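Local structure of Non-catalytic protein 1 (Piromyces equi, 1WCU) at residues V9-K14 with M131-Y136; T70-L75 with D121-N126; N56-G61 with D115-Q120. The protein probably binds beta-linked plant cell-wall polysaccharides such as cellulose and mannans, as a non-catalytic family 29 carbohydrate-binding module. All blocks are in the same frame, centred on the assembly; numbering follows the deposited sequence.

The three contacts sample both antiparallel sheets of a beta-sandwich and the loops between their strands. Contact 1 lies in one sheet, contact 3 joins a corner loop to the other sheet, and their centres are about 15 Å apart. They touch: Tyr136 OH lies 2.7 Å from Gly61 O, a probable hydrogen bond. Contacts 2 and 3, about 21 Å between centres, occupy opposite sides of the chain's centre, yet share neighbouring strands 74-79 and 116-121, with Leu75 O 2.9 Å from Gln120 N. Contacts 1 and 2 remain about 7 Å apart at their nearest atoms. The face of strand 116-121 bearing Arg116 and Gln120, beside Trp23 and Trp25, is probably the sugar-binding surface, as in family relatives.

Contact 1. Residues V9-K14 with M131-Y136; sequences VYETGK and MRYIIY
Tyr10 and Ile134 form an antiparallel hydrogen-bonded pair in which Ile134 O faces two successive amides, receiving Val9 N at 2.9 Å and Tyr10 N in a weak bond at 3.4 Å. In return, Ile134 N reaches Tyr10 O at 2.8 Å by a bent bond, while Tyr133 N meets Glu11 O at 3.0 Å. Two residues opposite one is the signature of the classic beta bulge, here at the end of strand 6-10 where it pairs with strand 129-137 in a sandwich sheet. Tyr133 adopts left-handed backbone angles (phi 54°, psi 55°), and its amide and the next bond to successive carbonyls.

Tyr10 holds CG anti to its own amide nitrogen (chi1 175°), and the ring runs alongside the partner strand. Tyr10 CE1 approaches Met131 O obliquely at 3.4 Å, and the CA of Arg132 sits at the ring edge. At the far end of the ring, Tyr10 OH donates to Gly13 O at 2.7 Å, tying it to the following turn. The Tyr133 ring carries Glu11 O above one face, toward the rim, and Thr12 lies beside it, CG2 3.9 Å from Tyr133 OH. Arg132 passes obliquely to Thr12 and delivers its guanidinium to the carbonyls of Asn34 and Asp33. Inward, Val9 CB packs on Ile134 CG2 at 4.0 Å, and both side chains continue onto Leu50 of the other sheet.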
# COMPACT_ATOMS: atom_id res chain seq x y z
N VAL A 9 3.71 7.99 -2.22
CA VAL A 9 3.80 7.75 -0.77
C VAL A 9 5.24 7.43 -0.36
O VAL A 9 5.75 7.90 0.66
CB VAL A 9 2.88 6.57 -0.37
CG1 VAL A 9 3.00 6.25 1.10
CG2 VAL A 9 1.43 6.85 -0.77
N TYR A 10 5.89 6.62 -1.18
CA TYR A 10 7.24 6.14 -0.93
C TYR A 10 7.90 5.72 -2.23
O TYR A 10 7.29 4.97 -3.00
CB TYR A 10 7.23 4.96 0.05
CG TYR A 10 8.59 4.35 0.26
CD1 TYR A 10 9.00 3.25 -0.47
CD2 TYR A 10 9.50 4.89 1.17
CE1 TYR A 10 10.28 2.70 -0.32
CE2 TYR A 10 10.77 4.36 1.32
CZ TYR A 10 11.16 3.26 0.59
OH TYR A 10 12.42 2.73 0.71
N GLU A 11 9.12 6.18 -2.49
CA GLU A 11 9.88 5.74 -3.66
C GLU A 11 10.94 4.73 -3.24
O GLU A 11 10.72 3.53 -3.37
CB GLU A 11 10.48 6.95 -4.40
CG GLU A 11 9.42 7.74 -5.18
CD GLU A 11 10.04 8.82 -6.08
OE1 GLU A 11 10.86 9.58 -5.56
OE2 GLU A 11 9.68 8.91 -7.29
N THR A 12 12.05 5.23 -2.70
CA THR A 12 13.12 4.43 -2.11
C THR A 12 13.65 5.23 -0.90
O THR A 12 13.08 6.28 -0.56
CB THR A 12 14.25 4.17 -3.12
OG1 THR A 12 14.71 5.43 -3.66
CG2 THR A 12 13.77 3.26 -4.27
N GLY A 13 14.71 4.76 -0.25
CA GLY A 13 15.27 5.48 0.89
C GLY A 13 14.70 5.08 2.23
O GLY A 13 14.07 4.02 2.37
N LYS A 14 14.93 5.93 3.23
CA LYS A 14 14.70 5.55 4.61
C LYS A 14 13.53 6.28 5.28
O LYS A 14 13.39 6.24 6.49
CB LYS A 14 16.00 5.73 5.41
CG LYS A 14 17.09 4.71 4.99
CD LYS A 14 18.17 4.47 6.03
CE LYS A 14 17.85 3.30 6.95
NZ LYS A 14 18.37 1.99 6.43
N MET A 131 9.16 -3.22 -0.12
CA MET A 131 8.31 -2.46 -1.03
C MET A 131 9.03 -1.22 -1.56
O MET A 131 9.83 -0.61 -0.85
CB MET A 131 7.02 -2.02 -0.32
CG MET A 131 6.12 -3.20 -0.01
SD MET A 131 4.82 -2.84 1.16
CE MET A 131 5.66 -3.18 2.68
N ARG A 132 8.71 -0.85 -2.80
CA ARG A 132 9.18 0.39 -3.39
C ARG A 132 8.08 1.01 -4.24
O ARG A 132 7.18 0.31 -4.70
CB ARG A 132 10.41 0.15 -4.30
CG ARG A 132 11.67 -0.22 -3.55
CD ARG A 132 12.80 -0.59 -4.52
NE ARG A 132 14.01 -0.93 -3.78
CZ ARG A 132 15.08 -1.54 -4.30
NH1 ARG A 132 15.09 -1.87 -5.58
NH2 ARG A 132 16.10 -1.85 -3.52
N TYR A 133 8.18 2.31 -4.47
CA TYR A 133 7.31 3.01 -5.43
C TYR A 133 5.82 2.79 -5.16
O TYR A 133 5.07 2.37 -6.03
CB TYR A 133 7.68 2.66 -6.89
CG TYR A 133 9.17 2.66 -7.19
CD1 TYR A 133 9.92 3.82 -7.13
CD2 TYR A 133 9.79 1.48 -7.52
CE1 TYR A 133 11.33 3.77 -7.41
CE2 TYR A 133 11.14 1.42 -7.79
CZ TYR A 133 11.90 2.55 -7.73
OH TYR A 133 13.25 2.41 -8.01
N ILE A 134 5.42 3.09 -3.93
CA ILE A 134 4.02 3.04 -3.54
C ILE A 134 3.37 4.33 -4.01
O ILE A 134 3.70 5.41 -3.51
CB ILE A 134 3.86 2.87 -2.01
CG1 ILE A 134 4.58 1.60 -1.53
CG2 ILE A 134 2.36 2.82 -1.68
CD1 ILE A 134 4.62 1.47 -0.02
N ILE A 135 2.46 4.22 -4.97
CA ILE A 135 1.89 5.38 -5.65
C ILE A 135 0.40 5.18 -5.84
O ILE A 135 -0.02 4.15 -6.35
CB ILE A 135 2.53 5.61 -7.06
CG1 ILE A 135 4.05 5.81 -6.95
CG2 ILE A 135 1.87 6.80 -7.78
CD1 ILE A 135 4.79 5.69 -8.26
N TYR A 136 -0.40 6.15 -5.45
CA TYR A 136 -1.83 6.17 -5.73
C TYR A 136 -2.15 7.13 -6.88
O TYR A 136 -1.62 8.23 -6.93
CB TYR A 136 -2.61 6.63 -4.48
CG TYR A 136 -4.06 6.93 -4.80
CD1 TYR A 136 -4.98 5.89 -4.98
CD2 TYR A 136 -4.51 8.23 -5.00
CE1 TYR A 136 -6.29 6.14 -5.32
CE2 TYR A 136 -5.85 8.49 -5.34
CZ TYR A 136 -6.73 7.45 -5.50
OH TYR A 136 -8.04 7.70 -5.85

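Contact 2. Residues T70-L75 with D121-N126; sequences TETEGL and DGPASN
Thr72 sets its hydroxyl against the carboxylate of Asp121, with OG1 donating to OD1 at 2.9 Å from the syn side and somewhat out of the carboxylate plane. The torsion chi1 of -170° swings OG1 opposite the amide nitrogen and toward the other loop, while CG2 also rests near the same carboxylate oxygen. Asp121 opens a type I beta turn that runs to Ala124, and Ser125 just beyond it folds back onto OD2: its OG donates at 2.7 Å to the syn lone pair, and its backbone N reaches OD2 at 3.0 Å from above the plane. Ser125 OG is in turn bonded by the amide of Ile127.

Alongside, Gly122 N bonds to Glu73 O at 3.2 Å, and the Pro123 ring crosses the Glu73 side chain at about a right angle, CG to CG 3.7 Å. Upstream, Thr70 forms an ST turn, its OG1 accepting from Thr72 N. The arrangement joins the entry to strand 74-79 with the exit of strand 116-121. Glu73 O lies 3.3 Å from Asp121 OD1, two acceptors without a bond, but three donors on the buried Asp121 carboxylate probably favour its ionised form and limit its rotation.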
# COMPACT_ATOMS: atom_id res chain seq x y z
N THR A 70 9.50 -10.33 -1.86
CA THR A 70 9.28 -11.06 -0.60
C THR A 70 9.22 -12.56 -0.81
O THR A 70 8.89 -13.03 -1.90
CB THR A 70 7.94 -10.59 0.07
OG1 THR A 70 7.83 -11.18 1.38
CG2 THR A 70 6.73 -10.98 -0.75
N GLU A 71 9.51 -13.30 0.27
CA GLU A 71 9.32 -14.75 0.30
C GLU A 71 7.96 -15.18 0.88
O GLU A 71 7.64 -16.37 0.89
CB GLU A 71 10.46 -15.40 1.08
CG GLU A 71 11.81 -15.32 0.42
CD GLU A 71 12.85 -16.10 1.19
OE1 GLU A 71 12.87 -17.34 1.06
OE2 GLU A 71 13.61 -15.47 1.96
N THR A 72 7.16 -14.24 1.37
CA THR A 72 5.82 -14.55 1.82
C THR A 72 4.79 -14.02 0.79
O THR A 72 5.10 -13.90 -0.39
CB THR A 72 5.59 -14.06 3.29
OG1 THR A 72 4.35 -14.59 3.79
CG2 THR A 72 5.60 -12.53 3.42
N GLU A 73 3.56 -13.79 1.23
CA GLU A 73 2.46 -13.39 0.36
C GLU A 73 1.43 -12.70 1.21
O GLU A 73 1.49 -12.75 2.45
CB GLU A 73 1.86 -14.59 -0.35
CG GLU A 73 1.30 -15.67 0.58
CD GLU A 73 0.83 -16.90 -0.17
OE1 GLU A 73 1.57 -17.39 -1.05
OE2 GLU A 73 -0.29 -17.39 0.12
N GLY A 74 0.43 -12.09 0.58
CA GLY A 74 -0.59 -11.43 1.37
C GLY A 74 -1.55 -10.57 0.60
O GLY A 74 -1.78 -10.79 -0.58
N LEU A 75 -2.16 -9.62 1.31
CA LEU A 75 -3.26 -8.82 0.80
C LEU A 75 -2.95 -7.34 0.82
O LEU A 75 -2.20 -6.85 1.67
CB LEU A 75 -4.50 -9.07 1.66
CG LEU A 75 -5.08 -10.49 1.56
CD1 LEU A 75 -6.21 -10.74 2.52
CD2 LEU A 75 -5.55 -10.80 0.17
N ASP A 121 0.44 -9.31 5.87
CA ASP A 121 1.04 -10.65 5.72
C ASP A 121 0.05 -11.76 6.01
O ASP A 121 -0.19 -12.09 7.16
CB ASP A 121 2.25 -10.78 6.68
CG ASP A 121 3.01 -12.07 6.50
OD1 ASP A 121 2.77 -12.80 5.50
OD2 ASP A 121 3.93 -12.29 7.31
N GLY A 122 -0.48 -12.39 4.96
CA GLY A 122 -1.56 -13.36 5.12
C GLY A 122 -1.18 -14.59 5.93
O GLY A 122 -1.93 -14.97 6.84
N PRO A 123 -0.06 -15.23 5.59
CA PRO A 123 0.40 -16.37 6.38
C PRO A 123 0.91 -16.12 7.79
O PRO A 123 1.29 -17.10 8.44
CB PRO A 123 1.54 -16.94 5.54
CG PRO A 123 1.33 -16.42 4.19
CD PRO A 123 0.75 -15.06 4.37
N ALA A 124 0.94 -14.88 8.28
CA ALA A 124 1.49 -14.58 9.61
C ALA A 124 2.87 -15.22 9.77
O ALA A 124 3.12 -15.99 10.69
CB ALA A 124 0.53 -15.04 10.69
N SER A 125 3.77 -14.83 8.88
CA SER A 125 5.05 -15.51 8.65
C SER A 125 6.26 -14.90 9.34
O SER A 125 7.32 -15.54 9.39
CB SER A 125 5.34 -15.54 7.15
OG SER A 125 5.65 -14.24 6.67
N ASN A 126 6.15 -13.65 9.77
CA ASN A 126 7.29 -12.92 10.34
C ASN A 126 8.44 -12.76 9.33
O ASN A 126 9.58 -12.51 9.74
CB ASN A 126 7.79 -13.61 11.64
CG ASN A 126 8.74 -12.75 12.47
OD1 ASN A 126 8.48 -11.57 12.77
ND2 ASN A 126 9.85 -13.35 12.86

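Contact 3. Residues N56-G61 with D115-Q120; sequences NYYGKG and DRIIVQ
The Tyr58 ring has Ile117 on one face and the backbone N of Arg116 at its edge, in the ring plane. Ile117 CD1 stands over that face in a CH-pi contact, 4.0 Å from the Tyr58 ring centroid and 24° off its normal, the two side chains crossing at about a right angle. With CG beside the backbone N and opposite the carbonyl carbon (chi1 -77°), Tyr58 turns its ring toward Asp115 and Ile117, and Tyr58 CE2 comes obliquely to Asp115 O at 3.4 Å. The ring of Phe114 meets it with planes about 20° apart, and the hydroxyl bonds to Leu50 O, which fixes the far end of the phenol. The edge of the Tyr57 ring lies near Asp115 N, Tyr57 CD1 4.3 Å from it.

The carboxylate of Asp115 belongs to a charged cluster. Arg116 grips it side-on: Arg116 NE meets Asp115 OD1 at 2.8 Å with a nearly straight N-H, on the syn side but well out of the carboxylate plane, and NH2 meets OD2 at 3.1 Å on the syn lone pair. Lys51 pairs with the same carboxylate and Glu86 with the guanidinium, so opposite charges alternate and probably favour the ionised forms. A water lies 2.8 Å from Asn56 O and 3.2 Å from Asp115 OD2.

Asp115 and Arg116 both face Gln79 in a classic beta bulge. Backbone bonds of Tyr58 and Gly59 tie the loop to Phe114, just before strand 116-121, which runs between strands 47-52 and 74-79.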
# COMPACT_ATOMS: atom_id res chain seq x y z
N ASN A 56 -7.82 14.72 3.32
CA ASN A 56 -8.68 13.85 4.08
C ASN A 56 -8.78 12.47 3.44
O ASN A 56 -9.02 11.50 4.14
CB ASN A 56 -10.07 14.47 4.27
CG ASN A 56 -10.02 15.74 5.06
OD1 ASN A 56 -10.28 16.84 4.55
ND2 ASN A 56 -9.62 15.62 6.32
N TYR A 57 -8.61 12.37 2.11
CA TYR A 57 -8.62 11.09 1.40
C TYR A 57 -7.56 11.06 0.32
O TYR A 57 -7.15 12.11 -0.18
CB TYR A 57 -9.98 10.84 0.74
CG TYR A 57 -11.15 10.92 1.68
CD1 TYR A 57 -11.48 9.87 2.53
CD2 TYR A 57 -11.94 12.06 1.72
CE1 TYR A 57 -12.55 9.97 3.40
CE2 TYR A 57 -13.01 12.15 2.57
CZ TYR A 57 -13.31 11.12 3.41
OH TYR A 57 -14.41 11.27 4.26
N TYR A 58 -7.09 9.87 -0.04
CA TYR A 58 -6.36 9.69 -1.30
C TYR A 58 -7.25 10.09 -2.46
O TYR A 58 -6.84 10.88 -3.31
CB TYR A 58 -5.93 8.23 -1.46
CG TYR A 58 -4.74 7.82 -0.63
CD1 TYR A 58 -3.46 8.04 -1.08
CD2 TYR A 58 -4.90 7.17 0.59
CE1 TYR A 58 -2.35 7.65 -0.35
CE2 TYR A 58 -3.80 6.79 1.33
CZ TYR A 58 -2.52 7.03 0.87
OH TYR A 58 -1.43 6.62 1.62
N GLY A 59 -8.45 9.54 -2.49
CA GLY A 59 -9.40 9.78 -3.56
C GLY A 59 -10.51 8.77 -3.50
O GLY A 59 -10.62 8.01 -2.53
N LYS A 60 -11.37 8.77 -4.52
CA LYS A 60 -12.53 7.89 -4.61
C LYS A 60 -12.30 7.01 -5.83
O LYS A 60 -12.19 7.51 -6.95
CB LYS A 60 -13.81 8.72 -4.73
CG LYS A 60 -15.08 7.89 -4.83
CD LYS A 60 -16.31 8.77 -4.71
CE LYS A 60 -17.59 7.95 -4.75
NZ LYS A 60 -17.94 7.54 -6.10
N GLY A 61 -12.21 5.71 -5.62
CA GLY A 61 -11.75 4.82 -6.69
C GLY A 61 -10.28 5.06 -6.99
O GLY A 61 -9.53 5.47 -6.11
N ASP A 115 -8.66 6.70 3.01
CA ASP A 115 -7.53 7.48 3.52
C ASP A 115 -6.29 6.65 3.87
O ASP A 115 -5.29 7.22 4.30
CB ASP A 115 -7.93 8.32 4.74
CG ASP A 115 -8.14 7.50 5.98
OD1 ASP A 115 -7.95 6.28 5.90
OD2 ASP A 115 -8.48 8.09 7.04
N ARG A 116 -6.36 5.33 3.68
CA ARG A 116 -5.28 4.42 4.12
C ARG A 116 -5.13 3.24 3.17
O ARG A 116 -6.13 2.60 2.80
CB ARG A 116 -5.56 3.89 5.53
CG ARG A 116 -4.92 4.65 6.65
CD ARG A 116 -5.56 4.33 7.99
NE ARG A 116 -6.81 5.06 8.13
CZ ARG A 116 -7.52 5.17 9.24
NH1 ARG A 116 -7.24 4.45 10.31
NH2 ARG A 116 -8.57 5.96 9.23
N ILE A 117 -3.87 2.96 2.82
CA ILE A 117 -3.48 1.80 2.03
C ILE A 117 -2.84 0.76 2.96
O ILE A 117 -1.79 1.01 3.57
CB ILE A 117 -2.46 2.20 0.93
CG1 ILE A 117 -3.08 3.20 -0.03
CG2 ILE A 117 -1.98 0.94 0.18
CD1 ILE A 117 -2.11 3.85 -1.01
N ILE A 118 -3.44 -0.42 3.03
CA ILE A 118 -2.99 -1.52 3.88
C ILE A 118 -2.22 -2.56 3.09
O ILE A 118 -2.65 -2.95 2.00
CB ILE A 118 -4.22 -2.22 4.51
CG1 ILE A 118 -4.90 -1.32 5.55
CG2 ILE A 118 -3.83 -3.55 5.16
CD1 ILE A 118 -6.34 -1.76 5.85
N VAL A 119 -1.09 -3.01 3.62
CA VAL A 119 -0.37 -4.19 3.10
C VAL A 119 -0.25 -5.12 4.29
O VAL A 119 0.17 -4.69 5.36
CB VAL A 119 1.01 -3.86 2.52
CG1 VAL A 119 1.68 -5.10 1.93
CG2 VAL A 119 0.88 -2.79 1.43
N GLN A 120 -0.63 -6.39 4.12
CA GLN A 120 -0.79 -7.31 5.24
C GLN A 120 -0.24 -8.70 4.90
O GLN A 120 -0.43 -9.19 3.79
CB GLN A 120 -2.28 -7.36 5.62
CG GLN A 120 -2.59 -7.91 6.97
CD GLN A 120 -3.95 -7.46 7.53
OE1 GLN A 120 -4.84 -6.91 6.83
NE2 GLN A 120 -4.11 -7.70 8.80
O HOH W 1 -9.98 10.85 6.69